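Local coordinates for protein polycyclic ketone monooxygenase (Myceliophthora thermophila, PDB 5MQ6) that uses FAD and NADPH to insert a single oxygen atom beside the carbonyl of ketones, notably bulky polycyclic ones, yielding esters or lactones, at residues L340-E345 / I366-H371; L334-Y339 / G355-P360; Q534-A539 / Q628-Y633. All blocks are in the same frame, centred on the assembly; numbering follows the deposited sequence.

Interaction 1 of 3, residues L340-E345 / I366-H371; sequences LTDAAE and IGSPRH
Thr341 and Ser368 meet where the two loops run closest, their CA atoms 4.5 Å apart. Ser368 OG, anti to its own backbone N (chi1 -179°), donates a short bond of 2.6 Å to Thr341 O, arriving nearly in line with the C=O bond. The same hydroxyl accepts from Arg370 N, so it ties the crossing loop while bracing its own turn. On the buried side Thr341 CG2 packs on Ile366 CG2 at 3.7 Å, and Thr341 CA sends a CH...O contact to Gly367 O, a buried carbonyl without another partner; Thr341 OG1 turns back to Asp337 O of helix 328-340. Gly367, at positive phi, ends helix 363-366.

Farther along, the buried carboxylate of Asp342 faces two more exposed partners: OD2 takes a hydrogen bond from His371 NE2 at 2.7 Å, met from above the carboxylate plane, and OD1 forms a salt bridge with Arg370 NH1 at 3.1 Å. Carboxylate and guanidinium planes stand 66° apart, so this is no flat two-pronged pair; instead Asp342 O sits over one guanidinium face. On the loose, solvent-facing side lie Arg370 and Pro369, whose ring merely rests against Ala343 CB, 3.8 Å from CD. The arrangement is an ST turn at Ser368 joined to a His-carboxylate pair, fastening the loops that follow helices 328-340 and 363-366.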
loop_
_atom_site.group_PDB
_atom_site.type_symbol
_atom_site.label_atom_id
_atom_site.label_comp_id
_atom_site.label_asym_id
_atom_site.label_seq_id
_atom_site.Cartn_x
_atom_site.Cartn_y
_atom_site.Cartn_z
ATOM N N LEU A 340 -2.526 -12.054 -13.148
ATOM C CA LEU A 340 -1.448 -11.162 -12.863
ATOM C C LEU A 340 -0.128 -11.854 -12.613
ATOM O O LEU A 340 0.927 -11.223 -12.721
ATOM C CB LEU A 340 -1.813 -10.286 -11.608
ATOM C CG LEU A 340 -2.939 -9.361 -11.974
ATOM C CD1 LEU A 340 -3.762 -8.910 -10.739
ATOM C CD2 LEU A 340 -2.416 -8.190 -12.816
ATOM N N THR A 341 -0.168 -13.147 -12.304
ATOM C CA THR A 341 1.061 -13.940 -12.128
ATOM C C THR A 341 1.345 -14.746 -13.425
ATOM O O THR A 341 2.203 -15.636 -13.480
ATOM C CB THR A 341 0.938 -14.885 -10.925
ATOM O OG1 THR A 341 -0.226 -15.729 -11.028
ATOM C CG2 THR A 341 0.839 -14.130 -9.688
ATOM N N ASP A 342 0.630 -14.443 -14.471
ATOM C CA ASP A 342 0.836 -15.113 -15.782
ATOM C C ASP A 342 0.643 -16.627 -15.612
ATOM O O ASP A 342 1.477 -17.459 -16.024
ATOM C CB ASP A 342 2.171 -14.690 -16.385
ATOM C CG ASP A 342 2.404 -15.224 -17.816
ATOM O OD1 ASP A 342 1.413 -15.423 -18.542
ATOM O OD2 ASP A 342 3.598 -15.417 -18.228
ATOM N N ALA A 343 -0.451 -16.981 -14.947
ATOM C CA ALA A 343 -0.717 -18.363 -14.591
ATOM C C ALA A 343 -2.113 -18.832 -14.904
ATOM O O ALA A 343 -2.469 -19.886 -14.446
ATOM C CB ALA A 343 -0.444 -18.555 -13.133
ATOM N N ALA A 344 -2.900 -18.102 -15.680
ATOM C CA ALA A 344 -4.274 -18.503 -15.893
ATOM C C ALA A 344 -4.252 -19.755 -16.784
ATOM O O ALA A 344 -3.638 -19.732 -17.840
ATOM C CB ALA A 344 -5.089 -17.373 -16.523
ATOM N N GLU A 345 -4.867 -20.843 -16.312
ATOM C CA GLU A 345 -4.981 -22.069 -17.130
ATOM C C GLU A 345 -6.030 -22.004 -18.268
ATOM O O GLU A 345 -6.976 -21.206 -18.208
ATOM C CB GLU A 345 -5.219 -23.255 -16.222
ATOM C CG GLU A 345 -3.897 -23.875 -15.746
ATOM C CD GLU A 345 -3.916 -24.306 -14.290
ATOM O OE1 GLU A 345 -2.799 -24.460 -13.723
ATOM O OE2 GLU A 345 -5.022 -24.472 -13.706
ATOM N N ILE A 366 5.476 -9.228 -9.763
ATOM C CA ILE A 366 4.806 -10.090 -8.778
ATOM C C ILE A 366 5.391 -11.502 -8.662
ATOM O O ILE A 366 5.482 -12.035 -7.556
ATOM C CB ILE A 366 3.295 -10.178 -9.157
ATOM C CG1 ILE A 366 2.664 -8.833 -8.976
ATOM C CG2 ILE A 366 2.612 -11.218 -8.364
ATOM C CD1 ILE A 366 3.045 -8.154 -7.706
ATOM N N GLY A 367 5.851 -12.076 -9.772
ATOM C CA GLY A 367 6.272 -13.477 -9.789
ATOM C C GLY A 367 5.343 -14.220 -10.724
ATOM O O GLY A 367 4.266 -13.745 -11.051
ATOM N N SER A 368 5.731 -15.405 -11.116
ATOM C CA SER A 368 4.889 -16.326 -11.856
ATOM C C SER A 368 5.271 -17.705 -11.475
ATOM O O SER A 368 6.430 -17.941 -11.379
ATOM C CB SER A 368 5.172 -16.188 -13.377
ATOM O OG SER A 368 4.340 -17.052 -14.124
ATOM N N PRO A 369 4.324 -18.643 -11.283
ATOM C CA PRO A 369 4.794 -20.019 -11.066
ATOM C C PRO A 369 5.066 -20.798 -12.337
ATOM O O PRO A 369 5.256 -22.036 -12.285
ATOM C CB PRO A 369 3.598 -20.686 -10.381
ATOM C CG PRO A 369 2.386 -19.973 -10.942
ATOM C CD PRO A 369 2.864 -18.559 -11.186
ATOM N N ARG A 370 5.029 -20.167 -13.488
ATOM C CA ARG A 370 4.944 -20.951 -14.694
ATOM C C ARG A 370 6.233 -21.014 -15.449
ATOM O O ARG A 370 6.291 -21.728 -16.438
ATOM C CB ARG A 370 3.913 -20.299 -15.578
ATOM C CG ARG A 370 3.333 -21.207 -16.593
ATOM C CD ARG A 370 3.053 -20.410 -17.810
ATOM N NE ARG A 370 1.704 -19.921 -17.817
ATOM C CZ ARG A 370 1.278 -18.952 -18.626
ATOM N NH1 ARG A 370 2.140 -18.308 -19.448
ATOM N NH2 ARG A 370 -0.023 -18.595 -18.591
ATOM N N HIS A 371 7.230 -20.222 -15.071
ATOM C CA HIS A 371 8.368 -20.091 -15.922
ATOM C C HIS A 371 9.650 -20.480 -15.248
ATOM O O HIS A 371 10.676 -20.119 -15.752
ATOM C CB HIS A 371 8.506 -18.651 -16.460
ATOM C CG HIS A 371 7.326 -18.191 -17.222
ATOM N ND1 HIS A 371 7.158 -18.459 -18.561
ATOM C CD2 HIS A 371 6.221 -17.533 -16.830
ATOM C CE1 HIS A 371 6.014 -17.950 -18.967
ATOM N NE2 HIS A 371 5.420 -17.395 -17.931
#

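Interaction 2 of 3, residues L334-Y339 / G355-P360; sequences LNLDSY and GWTEMP
Tyr339 lays one face of its ring against Thr357, whose CB stands 4.2 Å from the ring centroid and 27° off the normal, a CH-pi contact. The two side chains run side by side and point the same way, so Thr357 CB lies near the root of the ring, 3.8 Å from Tyr339 CG, with Thr357 CG2 beside it. With CG anti to the carbonyl carbon (chi1 -71°), Tyr339 holds its ring along the 3-10 turn, and its CB comes within 3.7 Å of Thr357 CA. One turn earlier Leu336 adds the second apolar patch: its CD1 branch alone reaches across, 4.0 Å from both Trp356 CB and Thr357 CG2.

No direct hydrogen bond joins the segments; a water does. It donates to Trp356 O at 2.6 Å and, weakly, to Tyr339 O, and accepts from Met359 N at 2.9 Å, linking the carbonyl near the end of helix 328-340 to the backbone of the loop. This is a helix end docked on a short 3-10 turn, residues 355-357, through one aromatic face and a bridging water.

Farther out, polar groups anchor several of these side chains. Thr357 OG1 bonds to Asp354 O, consistent with a fixed rotamer that keeps CG2 beside the ring, while Tyr339 OH is bonded by Gln348 NE2. The indole of Trp356 leads away from the helix, and its NE1 bonds to Asp133 O, the backbone of an FAD-binding residue; the Trp356 side chain is about 6 Å from the FAD at the nearest atoms. Within the helix Ser338 OG closes back on Asn335 O at 2.6 Å, in the carbonyl plane on a lone pair, and also receives Gln348 NE2.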
loop_
_atom_site.group_PDB
_atom_site.type_symbol
_atom_site.label_atom_id
_atom_site.label_comp_id
_atom_site.label_asym_id
_atom_site.label_seq_id
_atom_site.Cartn_x
_atom_site.Cartn_y
_atom_site.Cartn_z
ATOM N N LEU A 334 -7.791 -15.906 -5.789
ATOM C CA LEU A 334 -6.827 -16.761 -6.514
ATOM C C LEU A 334 -7.021 -16.686 -8.041
ATOM O O LEU A 334 -6.097 -16.507 -8.786
ATOM C CB LEU A 334 -6.970 -18.188 -5.989
ATOM C CG LEU A 334 -6.301 -18.452 -4.633
ATOM C CD1 LEU A 334 -6.899 -19.726 -4.033
ATOM C CD2 LEU A 334 -4.824 -18.689 -4.863
ATOM N N ASN A 335 -8.261 -16.751 -8.453
ATOM C CA ASN A 335 -8.613 -16.605 -9.856
ATOM C C ASN A 335 -8.117 -15.280 -10.459
ATOM O O ASN A 335 -7.429 -15.285 -11.445
ATOM C CB ASN A 335 -10.118 -16.774 -9.975
ATOM C CG ASN A 335 -10.579 -16.768 -11.394
ATOM O OD1 ASN A 335 -10.918 -15.726 -11.983
ATOM N ND2 ASN A 335 -10.545 -17.934 -11.977
ATOM N N LEU A 336 -8.396 -14.157 -9.793
ATOM C CA LEU A 336 -7.905 -12.873 -10.209
ATOM C C LEU A 336 -6.353 -12.866 -10.284
ATOM O O LEU A 336 -5.760 -12.446 -11.262
ATOM C CB LEU A 336 -8.378 -11.771 -9.244
ATOM C CG LEU A 336 -7.815 -10.396 -9.500
ATOM C CD1 LEU A 336 -8.216 -9.891 -10.909
ATOM C CD2 LEU A 336 -8.429 -9.483 -8.461
ATOM N N ASP A 337 -5.713 -13.292 -9.215
ATOM C CA ASP A 337 -4.293 -13.194 -9.190
ATOM C C ASP A 337 -3.625 -14.122 -10.222
ATOM O O ASP A 337 -2.453 -13.877 -10.549
ATOM C CB ASP A 337 -3.765 -13.574 -7.801
ATOM C CG ASP A 337 -2.429 -12.924 -7.496
ATOM O OD1 ASP A 337 -2.338 -11.639 -7.638
ATOM O OD2 ASP A 337 -1.488 -13.695 -7.080
ATOM N N SER A 338 -4.304 -15.194 -10.688
ATOM C CA SER A 338 -3.720 -16.072 -11.694
ATOM C C SER A 338 -3.445 -15.344 -12.971
ATOM O O SER A 338 -2.515 -15.735 -13.673
ATOM C CB SER A 338 -4.581 -17.296 -11.966
ATOM O OG SER A 338 -5.867 -16.961 -12.654
ATOM N N TYR A 339 -4.178 -14.247 -13.251
ATOM C CA TYR A 339 -3.939 -13.480 -14.478
ATOM C C TYR A 339 -2.731 -12.573 -14.334
ATOM O O TYR A 339 -2.002 -12.333 -15.262
ATOM C CB TYR A 339 -5.217 -12.655 -14.828
ATOM C CG TYR A 339 -6.319 -13.561 -15.305
ATOM C CD1 TYR A 339 -6.382 -14.017 -16.664
ATOM C CD2 TYR A 339 -7.203 -14.099 -14.420
ATOM C CE1 TYR A 339 -7.376 -14.951 -17.072
ATOM C CE2 TYR A 339 -8.176 -14.998 -14.808
ATOM C CZ TYR A 339 -8.276 -15.440 -16.122
ATOM O OH TYR A 339 -9.283 -16.357 -16.378
ATOM N N GLY A 355 -10.073 -5.101 -16.181
ATOM C CA GLY A 355 -8.839 -4.675 -16.754
ATOM C C GLY A 355 -7.573 -5.244 -16.166
ATOM O O GLY A 355 -6.573 -5.241 -16.845
ATOM N N TRP A 356 -7.625 -5.685 -14.891
ATOM C CA TRP A 356 -6.487 -6.344 -14.279
ATOM C C TRP A 356 -6.157 -7.691 -14.935
ATOM O O TRP A 356 -5.054 -8.153 -14.819
ATOM C CB TRP A 356 -6.797 -6.642 -12.811
ATOM C CG TRP A 356 -6.741 -5.431 -11.885
ATOM C CD1 TRP A 356 -7.818 -4.740 -11.359
ATOM C CD2 TRP A 356 -5.568 -4.858 -11.295
ATOM N NE1 TRP A 356 -7.350 -3.759 -10.471
ATOM C CE2 TRP A 356 -5.985 -3.809 -10.436
ATOM C CE3 TRP A 356 -4.212 -5.109 -11.425
ATOM C CZ2 TRP A 356 -5.082 -3.014 -9.725
ATOM C CZ3 TRP A 356 -3.330 -4.343 -10.727
ATOM C CH2 TRP A 356 -3.765 -3.288 -9.870
ATOM N N THR A 357 -7.117 -8.315 -15.608
ATOM C CA THR A 357 -6.930 -9.633 -16.217
ATOM C C THR A 357 -6.315 -9.554 -17.621
ATOM O O THR A 357 -6.194 -10.585 -18.294
ATOM C CB THR A 357 -8.265 -10.434 -16.216
ATOM O OG1 THR A 357 -9.229 -9.812 -17.092
ATOM C CG2 THR A 357 -8.851 -10.459 -14.866
ATOM N N GLU A 358 -5.910 -8.352 -18.047
ATOM C CA GLU A 358 -5.385 -8.084 -19.378
ATOM C C GLU A 358 -3.936 -7.632 -19.395
ATOM O O GLU A 358 -3.477 -7.009 -20.374
ATOM C CB GLU A 358 -6.220 -7.001 -20.094
ATOM C CG GLU A 358 -7.599 -7.447 -20.451
ATOM C CD GLU A 358 -8.445 -6.354 -21.118
ATOM O OE1 GLU A 358 -8.871 -6.549 -22.252
ATOM O OE2 GLU A 358 -8.715 -5.327 -20.550
ATOM N N MET A 359 -3.230 -7.914 -18.311
ATOM C CA MET A 359 -1.870 -7.407 -18.119
ATOM C C MET A 359 -0.956 -8.509 -17.512
ATOM O O MET A 359 -0.439 -8.379 -16.379
ATOM C CB MET A 359 -1.946 -6.144 -17.268
ATOM C CG MET A 359 -2.856 -6.213 -16.085
ATOM S SD MET A 359 -2.721 -4.642 -15.147
ATOM C CE MET A 359 -3.434 -3.482 -16.281
ATOM N N PRO A 360 -0.753 -9.604 -18.266
ATOM C CA PRO A 360 0.045 -10.730 -17.795
ATOM C C PRO A 360 1.528 -10.403 -17.569
ATOM O O PRO A 360 2.173 -11.074 -16.797
ATOM C CB PRO A 360 -0.143 -11.771 -18.935
ATOM C CG PRO A 360 -0.271 -10.885 -20.167
ATOM C CD PRO A 360 -1.184 -9.783 -19.667
HETATM O O HOH W 1 -3.705 -9.860 -16.154
#

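Interaction 3 of 3, residues Q534-A539 / Q628-Y633; sequences QSSQAA and QGMASY
Ser535 and Ser536 lie over one face of the Tyr633 ring, and van der Waals contact dominates. Ser536 N sits 4.1 Å above the ring centre, whereas Ser535 CA is offset toward the rim; Ser535 CB touches the phenol end, 3.6 Å from Tyr633 OH, and Ser536 CB meets Tyr633 CB at the other end. Met630 works by its tip: bends at chi2 and chi3 (69° and 48°) fold the chain so that CE presses on the backbone of Ser536, 3.2 Å from its O, and comes 3.4 Å from Gln537 N. SD lies at the edge of the Tyr633 ring, in its plane. Ala538 CB faces Met630 CB at 4.2 Å.

Among polar contacts no direct hydrogen bond crosses. Ser536 OG comes near Met630 N, but at a poor angle; it donates instead at 2.7 Å to a water, which also accepts from Gly629 N at 2.9 Å. Gly629, at positive phi, occupies the N-cap position, and its O accepts from Tyr633 N to close the first helical turn. Tyr633 OH is bonded to His517 O. An alanine at Tyr633 would remove the ring beneath both serines and is likely to leave His517 O without this partner and a gap under the loop.

The start of helix 630-641 is set, in a buried contact, against the loop between strand 527-529 and helix 541-562. Met630 and Ala538 also touch Phe543 of helix 541-562 and Asp337 of helix 328-340, while Ala539, farther along the loop, reaches the FAD.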
loop_
_atom_site.group_PDB
_atom_site.type_symbol
_atom_site.label_atom_id
_atom_site.label_comp_id
_atom_site.label_asym_id
_atom_site.label_seq_id
_atom_site.Cartn_x
_atom_site.Cartn_y
_atom_site.Cartn_z
ATOM N N GLN A 534 10.844 -10.578 1.619
ATOM C CA GLN A 534 11.099 -12.036 1.724
ATOM C C GLN A 534 9.795 -12.827 1.716
ATOM O O GLN A 534 9.648 -13.804 2.437
ATOM C CB GLN A 534 11.919 -12.341 3.017
ATOM C CG GLN A 534 13.123 -11.395 3.250
ATOM C CD GLN A 534 14.163 -12.104 4.133
ATOM O OE1 GLN A 534 13.811 -12.795 5.109
ATOM N NE2 GLN A 534 15.419 -12.034 3.721
ATOM N N SER A 535 8.833 -12.390 0.912
ATOM C CA SER A 535 7.615 -13.138 0.853
ATOM C C SER A 535 7.082 -13.137 -0.620
ATOM O O SER A 535 7.795 -13.449 -1.548
ATOM C CB SER A 535 6.670 -12.524 1.888
ATOM O OG SER A 535 6.258 -11.166 1.543
ATOM N N SER A 536 5.836 -12.809 -0.809
ATOM C CA SER A 536 5.252 -12.558 -2.094
ATOM C C SER A 536 4.178 -11.498 -1.843
ATOM O O SER A 536 3.845 -11.215 -0.701
ATOM C CB SER A 536 4.661 -13.882 -2.616
ATOM O OG SER A 536 4.079 -13.752 -3.905
ATOM N N GLN A 537 3.654 -10.916 -2.911
ATOM C CA GLN A 537 2.662 -9.872 -2.841
ATOM C C GLN A 537 1.674 -10.200 -4.006
ATOM O O GLN A 537 2.003 -10.909 -4.928
ATOM C CB GLN A 537 3.330 -8.508 -3.063
ATOM C CG GLN A 537 3.874 -8.401 -4.510
ATOM C CD GLN A 537 4.783 -7.223 -4.843
ATOM O OE1 GLN A 537 4.358 -6.063 -4.940
ATOM N NE2 GLN A 537 6.029 -7.533 -5.103
ATOM N N ALA A 538 0.491 -9.637 -3.931
ATOM C CA ALA A 538 -0.467 -9.727 -4.943
ATOM C C ALA A 538 -0.853 -8.298 -5.230
ATOM O O ALA A 538 -0.768 -7.454 -4.340
ATOM C CB ALA A 538 -1.587 -10.534 -4.399
ATOM N N ALA A 539 -1.291 -7.988 -6.463
ATOM C CA ALA A 539 -1.885 -6.691 -6.719
ATOM C C ALA A 539 -2.978 -6.359 -5.723
ATOM O O ALA A 539 -3.195 -5.208 -5.352
ATOM C CB ALA A 539 -2.488 -6.684 -8.113
ATOM N N GLN A 628 7.606 -16.645 -7.456
ATOM C CA GLN A 628 6.669 -17.591 -7.978
ATOM C C GLN A 628 5.197 -17.293 -7.793
ATOM O O GLN A 628 4.356 -18.118 -8.186
ATOM C CB GLN A 628 6.995 -18.954 -7.450
ATOM C CG GLN A 628 8.437 -19.418 -7.720
ATOM C CD GLN A 628 8.724 -19.720 -9.174
ATOM O OE1 GLN A 628 8.292 -20.728 -9.663
ATOM N NE2 GLN A 628 9.461 -18.840 -9.878
ATOM N N GLY A 629 4.897 -16.117 -7.252
ATOM C CA GLY A 629 3.544 -15.638 -6.933
ATOM C C GLY A 629 2.858 -16.049 -5.649
ATOM O O GLY A 629 3.261 -17.034 -4.931
ATOM N N MET A 630 1.782 -15.326 -5.363
ATOM C CA MET A 630 1.086 -15.488 -4.072
ATOM C C MET A 630 0.574 -16.931 -3.834
ATOM O O MET A 630 0.732 -17.496 -2.738
ATOM C CB MET A 630 -0.018 -14.440 -3.873
ATOM C CG MET A 630 -0.701 -14.578 -2.508
ATOM S SD MET A 630 0.394 -14.119 -1.103
ATOM C CE MET A 630 1.097 -12.611 -1.563
ATOM N N ALA A 631 -0.001 -17.571 -4.847
ATOM C CA ALA A 631 -0.580 -18.909 -4.626
ATOM C C ALA A 631 0.489 -19.875 -4.150
ATOM O O ALA A 631 0.252 -20.710 -3.261
ATOM C CB ALA A 631 -1.225 -19.494 -5.936
ATOM N N SER A 632 1.656 -19.797 -4.813
ATOM C CA SER A 632 2.799 -20.659 -4.476
ATOM C C SER A 632 3.326 -20.421 -3.013
ATOM O O SER A 632 3.488 -21.349 -2.260
ATOM C CB SER A 632 3.911 -20.408 -5.476
ATOM O OG SER A 632 5.055 -21.184 -5.134
ATOM N N TYR A 633 3.542 -19.181 -2.627
ATOM C CA TYR A 633 3.869 -18.822 -1.261
ATOM C C TYR A 633 2.812 -19.373 -0.232
ATOM O O TYR A 633 3.155 -20.033 0.810
ATOM C CB TYR A 633 4.021 -17.294 -1.217
ATOM C CG TYR A 633 4.193 -16.662 0.143
ATOM C CD1 TYR A 633 5.272 -16.986 0.933
ATOM C CD2 TYR A 633 3.267 -15.725 0.621
ATOM C CE1 TYR A 633 5.489 -16.368 2.152
ATOM C CE2 TYR A 633 3.412 -15.084 1.840
ATOM C CZ TYR A 633 4.529 -15.426 2.631
ATOM O OH TYR A 633 4.715 -14.827 3.830
HETATM O O HOH W 2 6.048 -13.939 -5.814
#

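Interactions 1 and 2 are about 9 Å apart between centres and alternate along the chain: helix 328-340 supplies one side of interaction 2 and runs straight into the loop of interaction 1, where Ala343 N probably bonds to Ser338 O at 2.7 Å. Interaction 3 is brought in from much later in the sequence; its centre lies about 10 Å from that of interaction 1 and about 14 Å from that of interaction 2. Asp337 joins it to the helix, its OD2 3.6 Å from Met630 CB. Ala539 is the common point near the cofactor: its CB packs on Trp356 CZ3 and Leu340 CD1, and it touches the FAD, from which the Leu340 side chain is about 9 Å.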